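Local atomic coordinates of mitogen activated protein kinase, putative (Leishmania donovani, PDB entry 4QNY), a protein that probably phosphorylates serine and threonine residues of protein substrates as a mitogen-activated protein kinase, using ATP and magnesium. Residues T187-R192 with V232-K237; D249-G254 with Y261-S266. All blocks are in the same frame, centred on the assembly; numbering follows the deposited sequence.

Interaction 1: T187-R192 with V232-K237; sequences TMRWYR and VNQLDK
Trp190 and Gln234 mark the nearest approach of the two backbones, their CA atoms 7.1 Å apart, where a type I turn from Arg189 to Arg192 faces one side of helix 231-242. The turn is closed by a bond from Arg192 N to Arg189 O. With CG anti to the backbone N (chi1 -180°) Gln234 leaves the helix for the loop, and a bend at chi2 then lays the amide against the turn, its CD 3.4 Å from Arg189 O. Its OE1 lies 3.4 Å from Arg189 CG, where the arginine and glutamine chains run alongside one another with opposite sense. The same oxygen reaches the edge of the Trp190 indole near its plane, 3.8 Å from CD1, the ring and amide planes being 22° apart. Residues 226-228 satisfy the amide: NE2 donates to Phe226 O, and OE1 accepts a weak bond from Gly228 N. Gly228 O in turn accepts Trp190 NE1, while Arg189 NH2 binds Asp184 O. The two segments therefore meet by van der Waals contact of the Gln234 amide with carbon atoms and a carbonyl of the loop, and Gly228, hydrogen-bonded to Trp190 and weakly to Gln234, bridges the kinase P+1 loop and the helix.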
loop_
_atom_site.group_PDB
_atom_site.type_symbol
_atom_site.label_atom_id
_atom_site.label_comp_id
_atom_site.label_asym_id
_atom_site.label_seq_id
_atom_site.Cartn_x
_atom_site.Cartn_y
_atom_site.Cartn_z
ATOM N N THR A 187 -6.996 10.029 -6.558
ATOM C CA THR A 187 -6.255 9.986 -7.812
ATOM C C THR A 187 -6.064 8.551 -8.294
ATOM O O THR A 187 -5.824 8.311 -9.476
ATOM C CB THR A 187 -4.879 10.663 -7.671
ATOM O OG1 THR A 187 -4.122 10.002 -6.648
ATOM C CG2 THR A 187 -5.043 12.130 -7.303
ATOM N N MET A 188 -6.175 7.600 -7.372
ATOM C CA MET A 188 -5.990 6.191 -7.703
ATOM C C MET A 188 -6.984 5.308 -6.952
ATOM O O MET A 188 -6.793 5.012 -5.773
ATOM C CB MET A 188 -4.558 5.755 -7.389
ATOM C CG MET A 188 -4.244 4.317 -7.767
ATOM S SD MET A 188 -4.450 4.007 -9.530
ATOM C CE MET A 188 -3.333 5.224 -10.223
ATOM N N ARG A 189 -8.041 4.890 -7.644
ATOM C CA ARG A 189 -9.072 4.044 -7.046
ATOM C C ARG A 189 -9.079 2.648 -7.667
ATOM O O ARG A 189 -9.923 1.814 -7.338
ATOM C CB ARG A 189 -10.451 4.685 -7.206
ATOM C CG ARG A 189 -11.023 4.558 -8.612
ATOM C CD ARG A 189 -12.424 5.143 -8.718
ATOM N NE ARG A 189 -12.412 6.604 -8.718
ATOM C CZ ARG A 189 -13.047 7.357 -7.827
ATOM N NH1 ARG A 189 -13.756 6.790 -6.860
ATOM N NH2 ARG A 189 -12.979 8.679 -7.906
ATOM N N TRP A 190 -8.127 2.399 -8.560
ATOM C CA TRP A 190 -8.113 1.183 -9.368
ATOM C C TRP A 190 -7.848 -0.092 -8.568
ATOM O O TRP A 190 -8.001 -1.196 -9.089
ATOM C CB TRP A 190 -7.065 1.308 -10.475
ATOM C CG TRP A 190 -7.339 2.419 -11.442
ATOM C CD1 TRP A 190 -8.489 3.145 -11.556
ATOM C CD2 TRP A 190 -6.441 2.935 -12.431
ATOM N NE1 TRP A 190 -8.364 4.078 -12.556
ATOM C CE2 TRP A 190 -7.114 3.970 -13.108
ATOM C CE3 TRP A 190 -5.131 2.621 -12.809
ATOM C CZ2 TRP A 190 -6.524 4.693 -14.141
ATOM C CZ3 TRP A 190 -4.547 3.340 -13.835
ATOM C CH2 TRP A 190 -5.243 4.364 -14.490
ATOM N N TYR A 191 -7.458 0.059 -7.308
ATOM C CA TYR A 191 -7.069 -1.089 -6.499
ATOM C C TYR A 191 -7.980 -1.272 -5.292
ATOM O O TYR A 191 -7.671 -2.030 -4.374
ATOM C CB TYR A 191 -5.610 -0.942 -6.062
ATOM C CG TYR A 191 -4.674 -0.809 -7.240
ATOM C CD1 TYR A 191 -4.147 -1.933 -7.859
ATOM C CD2 TYR A 191 -4.341 0.439 -7.752
ATOM C CE1 TYR A 191 -3.304 -1.819 -8.947
ATOM C CE2 TYR A 191 -3.498 0.563 -8.841
ATOM C CZ TYR A 191 -2.982 -0.570 -9.434
ATOM O OH TYR A 191 -2.140 -0.455 -10.516
ATOM N N ARG A 192 -9.115 -0.580 -5.310
ATOM C CA ARG A 192 -10.105 -0.699 -4.249
ATOM C C ARG A 192 -10.964 -1.948 -4.423
ATOM O O ARG A 192 -11.512 -2.194 -5.497
ATOM C CB ARG A 192 -10.992 0.547 -4.207
ATOM C CG ARG A 192 -10.265 1.800 -3.753
ATOM C CD ARG A 192 -11.162 3.022 -3.827
ATOM N NE ARG A 192 -10.703 4.077 -2.931
ATOM C CZ ARG A 192 -11.301 5.255 -2.792
ATOM N NH1 ARG A 192 -12.393 5.536 -3.492
ATOM N NH2 ARG A 192 -10.812 6.149 -1.944
ATOM N N VAL A 232 -18.951 4.307 -9.313
ATOM C CA VAL A 232 -19.835 3.421 -10.062
ATOM C C VAL A 232 -19.097 2.798 -11.242
ATOM O O VAL A 232 -19.227 1.602 -11.509
ATOM C CB VAL A 232 -21.088 4.165 -10.569
ATOM C CG1 VAL A 232 -21.901 3.277 -11.503
ATOM C CG2 VAL A 232 -21.935 4.625 -9.395
ATOM N N ASN A 233 -18.304 3.611 -11.934
ATOM C CA ASN A 233 -17.518 3.131 -13.063
ATOM C C ASN A 233 -16.475 2.104 -12.632
ATOM O O ASN A 233 -16.125 1.205 -13.396
ATOM C CB ASN A 233 -16.840 4.301 -13.779
ATOM C CG ASN A 233 -16.151 3.878 -15.062
ATOM O OD1 ASN A 233 -14.942 4.054 -15.217
ATOM N ND2 ASN A 233 -16.918 3.313 -15.986
ATOM N N GLN A 234 -15.985 2.241 -11.403
ATOM C CA GLN A 234 -15.035 1.284 -10.848
ATOM C C GLN A 234 -15.697 -0.080 -10.679
ATOM O O GLN A 234 -15.099 -1.112 -10.983
ATOM C CB GLN A 234 -14.484 1.778 -9.508
ATOM C CG GLN A 234 -13.474 0.843 -8.859
ATOM C CD GLN A 234 -12.186 0.728 -9.650
ATOM O OE1 GLN A 234 -11.774 1.668 -10.330
ATOM N NE2 GLN A 234 -11.542 -0.430 -9.565
ATOM N N LEU A 235 -16.936 -0.073 -10.199
ATOM C CA LEU A 235 -17.698 -1.307 -10.037
ATOM C C LEU A 235 -17.971 -1.954 -11.390
ATOM O O LEU A 235 -17.913 -3.175 -11.524
ATOM C CB LEU A 235 -19.016 -1.039 -9.306
ATOM C CG LEU A 235 -19.888 -2.269 -9.052
ATOM C CD1 LEU A 235 -19.164 -3.267 -8.162
ATOM C CD2 LEU A 235 -21.225 -1.874 -8.444
ATOM N N ASP A 236 -18.264 -1.127 -12.388
ATOM C CA ASP A 236 -18.505 -1.617 -13.741
ATOM C C ASP A 236 -17.265 -2.306 -14.302
ATOM O O ASP A 236 -17.361 -3.374 -14.903
ATOM C CB ASP A 236 -18.935 -0.472 -14.662
ATOM C CG ASP A 236 -20.346 0.009 -14.377
ATOM O OD1 ASP A 236 -21.194 -0.823 -13.990
ATOM O OD2 ASP A 236 -20.608 1.218 -14.542
ATOM N N LYS A 237 -16.104 -1.690 -14.095
ATOM C CA LYS A 237 -14.842 -2.231 -14.590
ATOM C C LYS A 237 -14.492 -3.555 -13.921
ATOM O O LYS A 237 -13.940 -4.454 -14.555
ATOM C CB LYS A 237 -13.709 -1.224 -14.380
ATOM C CG LYS A 237 -13.773 -0.016 -15.299
ATOM C CD LYS A 237 -13.515 -0.414 -16.742
ATOM C CE LYS A 237 -13.710 0.764 -17.683
ATOM N NZ LYS A 237 -12.865 1.930 -17.303
#

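Interaction 2: D249-G254 with Y261-S266; sequences DINSVG and YLKKKS
Ile250 and Leu262 bring the two backbones closest, with 7.6 Å between their CA atoms, where helix 247-250 and the type I turn from Ile250 to Val253 lie beside the C-terminal part of helix 256-264. The apolar half of the contact is made by branched side chains pointing at each other. Ile250 CG1 packs 3.8 Å from Leu262 CD2, and CG2 lies almost as near to the same methyl, at 3.9 Å. Leu262 holds its CG anti to the backbone N (chi1 -174°), which carries CD2 across to the isoleucine.

Lys263 adds the polar half. Its chain runs extended beyond CG, passing Ile250 with CE 4.0 Å from its CG2. The lysine and asparagine side chains cross at about a right angle, and NZ donates to Asn251 OD1 at 2.7 Å, lying in the carbonyl plane on a lone pair, with a C=O...N angle of 144°. Asn251 and Lys263 both lie at the protein surface, where solvent can reach them, whereas Ile250 and Leu262 are buried; the hydrogen bond thus lies on the solvent side of the Ile250-Leu262 contact.

On the buried side the packing continues into the rest of the lobe. Leu262 also touches Val239 of helix 231-242, together with Met198 and Phe294 from loops, while Ile250 rests on Pro245 and on Gln259 of helix 256-264. The joint thus fixes two short consecutive helices to each other and, through Leu262, to helix 231-242.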
loop_
_atom_site.group_PDB
_atom_site.type_symbol
_atom_site.label_atom_id
_atom_site.label_comp_id
_atom_site.label_asym_id
_atom_site.label_seq_id
_atom_site.Cartn_x
_atom_site.Cartn_y
_atom_site.Cartn_z
ATOM N N ASP A 249 -24.303 -13.524 -3.272
ATOM C CA ASP A 249 -23.048 -12.807 -3.075
ATOM C C ASP A 249 -23.262 -11.300 -3.150
ATOM O O ASP A 249 -22.660 -10.542 -2.391
ATOM C CB ASP A 249 -22.007 -13.247 -4.106
ATOM C CG ASP A 249 -21.392 -14.592 -3.772
ATOM O OD1 ASP A 249 -21.202 -14.873 -2.571
ATOM O OD2 ASP A 249 -21.098 -15.366 -4.708
ATOM N N ILE A 250 -24.123 -10.874 -4.070
ATOM C CA ILE A 250 -24.471 -9.464 -4.203
ATOM C C ILE A 250 -25.117 -8.957 -2.917
ATOM O O ILE A 250 -24.803 -7.866 -2.443
ATOM C CB ILE A 250 -25.423 -9.225 -5.392
ATOM C CG1 ILE A 250 -24.747 -9.630 -6.703
ATOM C CG2 ILE A 250 -25.855 -7.766 -5.452
ATOM C CD1 ILE A 250 -25.627 -9.465 -7.917
ATOM N N ASN A 251 -26.006 -9.764 -2.347
ATOM C CA ASN A 251 -26.676 -9.411 -1.100
ATOM C C ASN A 251 -25.739 -9.433 0.106
ATOM O O ASN A 251 -26.097 -8.963 1.185
ATOM C CB ASN A 251 -27.853 -10.356 -0.846
ATOM C CG ASN A 251 -28.973 -10.173 -1.849
ATOM O OD1 ASN A 251 -29.183 -9.078 -2.369
ATOM N ND2 ASN A 251 -29.702 -11.249 -2.122
ATOM N N SER A 252 -24.542 -9.978 -0.080
ATOM C CA SER A 252 -23.592 -10.129 1.016
ATOM C C SER A 252 -22.643 -8.938 1.133
ATOM O O SER A 252 -21.992 -8.754 2.162
ATOM C CB SER A 252 -22.786 -11.418 0.845
ATOM O OG SER A 252 -21.881 -11.598 1.920
ATOM N N VAL A 253 -22.563 -8.134 0.079
ATOM C CA VAL A 253 -21.672 -6.979 0.073
ATOM C C VAL A 253 -22.343 -5.756 -0.541
ATOM O O VAL A 253 -23.169 -5.876 -1.444
ATOM C CB VAL A 253 -20.373 -7.276 -0.699
ATOM N N GLY A 254 -21.988 -4.577 -0.044
ATOM C CA GLY A 254 -22.493 -3.341 -0.605
ATOM C C GLY A 254 -23.635 -2.722 0.171
ATOM O O GLY A 254 -24.295 -3.389 0.967
ATOM N N TYR A 261 -28.143 -1.409 -7.971
ATOM C CA TYR A 261 -27.544 -1.072 -9.257
ATOM C C TYR A 261 -26.913 -2.293 -9.915
ATOM O O TYR A 261 -26.997 -2.469 -11.131
ATOM C CB TYR A 261 -26.495 0.031 -9.087
ATOM C CG TYR A 261 -25.688 0.301 -10.337
ATOM C CD1 TYR A 261 -26.203 1.086 -11.362
ATOM C CD2 TYR A 261 -24.411 -0.222 -10.493
ATOM C CE1 TYR A 261 -25.471 1.337 -12.508
ATOM C CE2 TYR A 261 -23.671 0.023 -11.634
ATOM C CZ TYR A 261 -24.206 0.804 -12.638
ATOM O OH TYR A 261 -23.473 1.050 -13.776
ATOM N N LEU A 262 -26.280 -3.133 -9.103
ATOM C CA LEU A 262 -25.577 -4.307 -9.606
ATOM C C LEU A 262 -26.545 -5.344 -10.169
ATOM O O LEU A 262 -26.203 -6.093 -11.084
ATOM C CB LEU A 262 -24.720 -4.924 -8.496
ATOM C CG LEU A 262 -23.806 -6.090 -8.876
ATOM C CD1 LEU A 262 -22.975 -5.745 -10.101
ATOM C CD2 LEU A 262 -22.908 -6.462 -7.706
ATOM N N LYS A 263 -27.757 -5.376 -9.624
ATOM C CA LYS A 263 -28.764 -6.337 -10.061
ATOM C C LYS A 263 -29.422 -5.926 -11.376
ATOM O O LYS A 263 -29.756 -6.778 -12.199
ATOM C CB LYS A 263 -29.827 -6.523 -8.976
ATOM C CG LYS A 263 -29.326 -7.261 -7.747
ATOM C CD LYS A 263 -30.349 -7.233 -6.625
ATOM C CE LYS A 263 -29.815 -7.918 -5.377
ATOM N NZ LYS A 263 -30.734 -7.758 -4.215
ATOM N N LYS A 264 -29.608 -4.623 -11.564
ATOM C CA LYS A 264 -30.204 -4.100 -12.792
ATOM C C LYS A 264 -29.218 -4.143 -13.954
ATOM O O LYS A 264 -29.598 -3.962 -15.110
ATOM C CB LYS A 264 -30.697 -2.663 -12.587
ATOM C CG LYS A 264 -32.020 -2.546 -11.848
ATOM C CD LYS A 264 -32.518 -1.107 -11.837
ATOM C CE LYS A 264 -32.842 -0.616 -13.241
ATOM N NZ LYS A 264 -34.017 -1.319 -13.826
ATOM N N LYS A 265 -27.950 -4.380 -13.637
ATOM C CA LYS A 265 -26.899 -4.407 -14.646
ATOM C C LYS A 265 -26.991 -5.687 -15.472
ATOM O O LYS A 265 -27.390 -6.735 -14.961
ATOM C CB LYS A 265 -25.520 -4.290 -13.991
ATOM C CG LYS A 265 -24.375 -4.066 -14.966
ATOM N N SER A 266 -26.629 -5.597 -16.749
ATOM C CA SER A 266 -26.661 -6.750 -17.641
ATOM C C SER A 266 -25.689 -7.830 -17.175
ATOM O O SER A 266 -24.667 -7.531 -16.557
ATOM C CB SER A 266 -26.331 -6.331 -19.074
ATOM O OG SER A 266 -27.246 -5.356 -19.542
#

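In the fold
Both interactions belong to the C-terminal lobe of the kinase fold, with centres 16 Å apart, and follow one another in the chain: residues 187-237 of interaction 1 precede those of interaction 2. Helix 231-242, the kinase alpha-G helix, lies between them. Gln234 meets the loop 187-192, while Val232, Leu235 and Asp236 from the same turns meet Tyr261 of interaction 2, whose OH makes a probable hydrogen bond to Asp236 OD1 (3.0 Å) and whose side chain packs on Val232 and Leu235. Helices 247-250 and 256-264 follow alpha-G, where MAP kinases carry their characteristic insert. The contacts thus form a continuous path from the activation segment, through alpha-G, to a region about 27 Å from the centre of the chain.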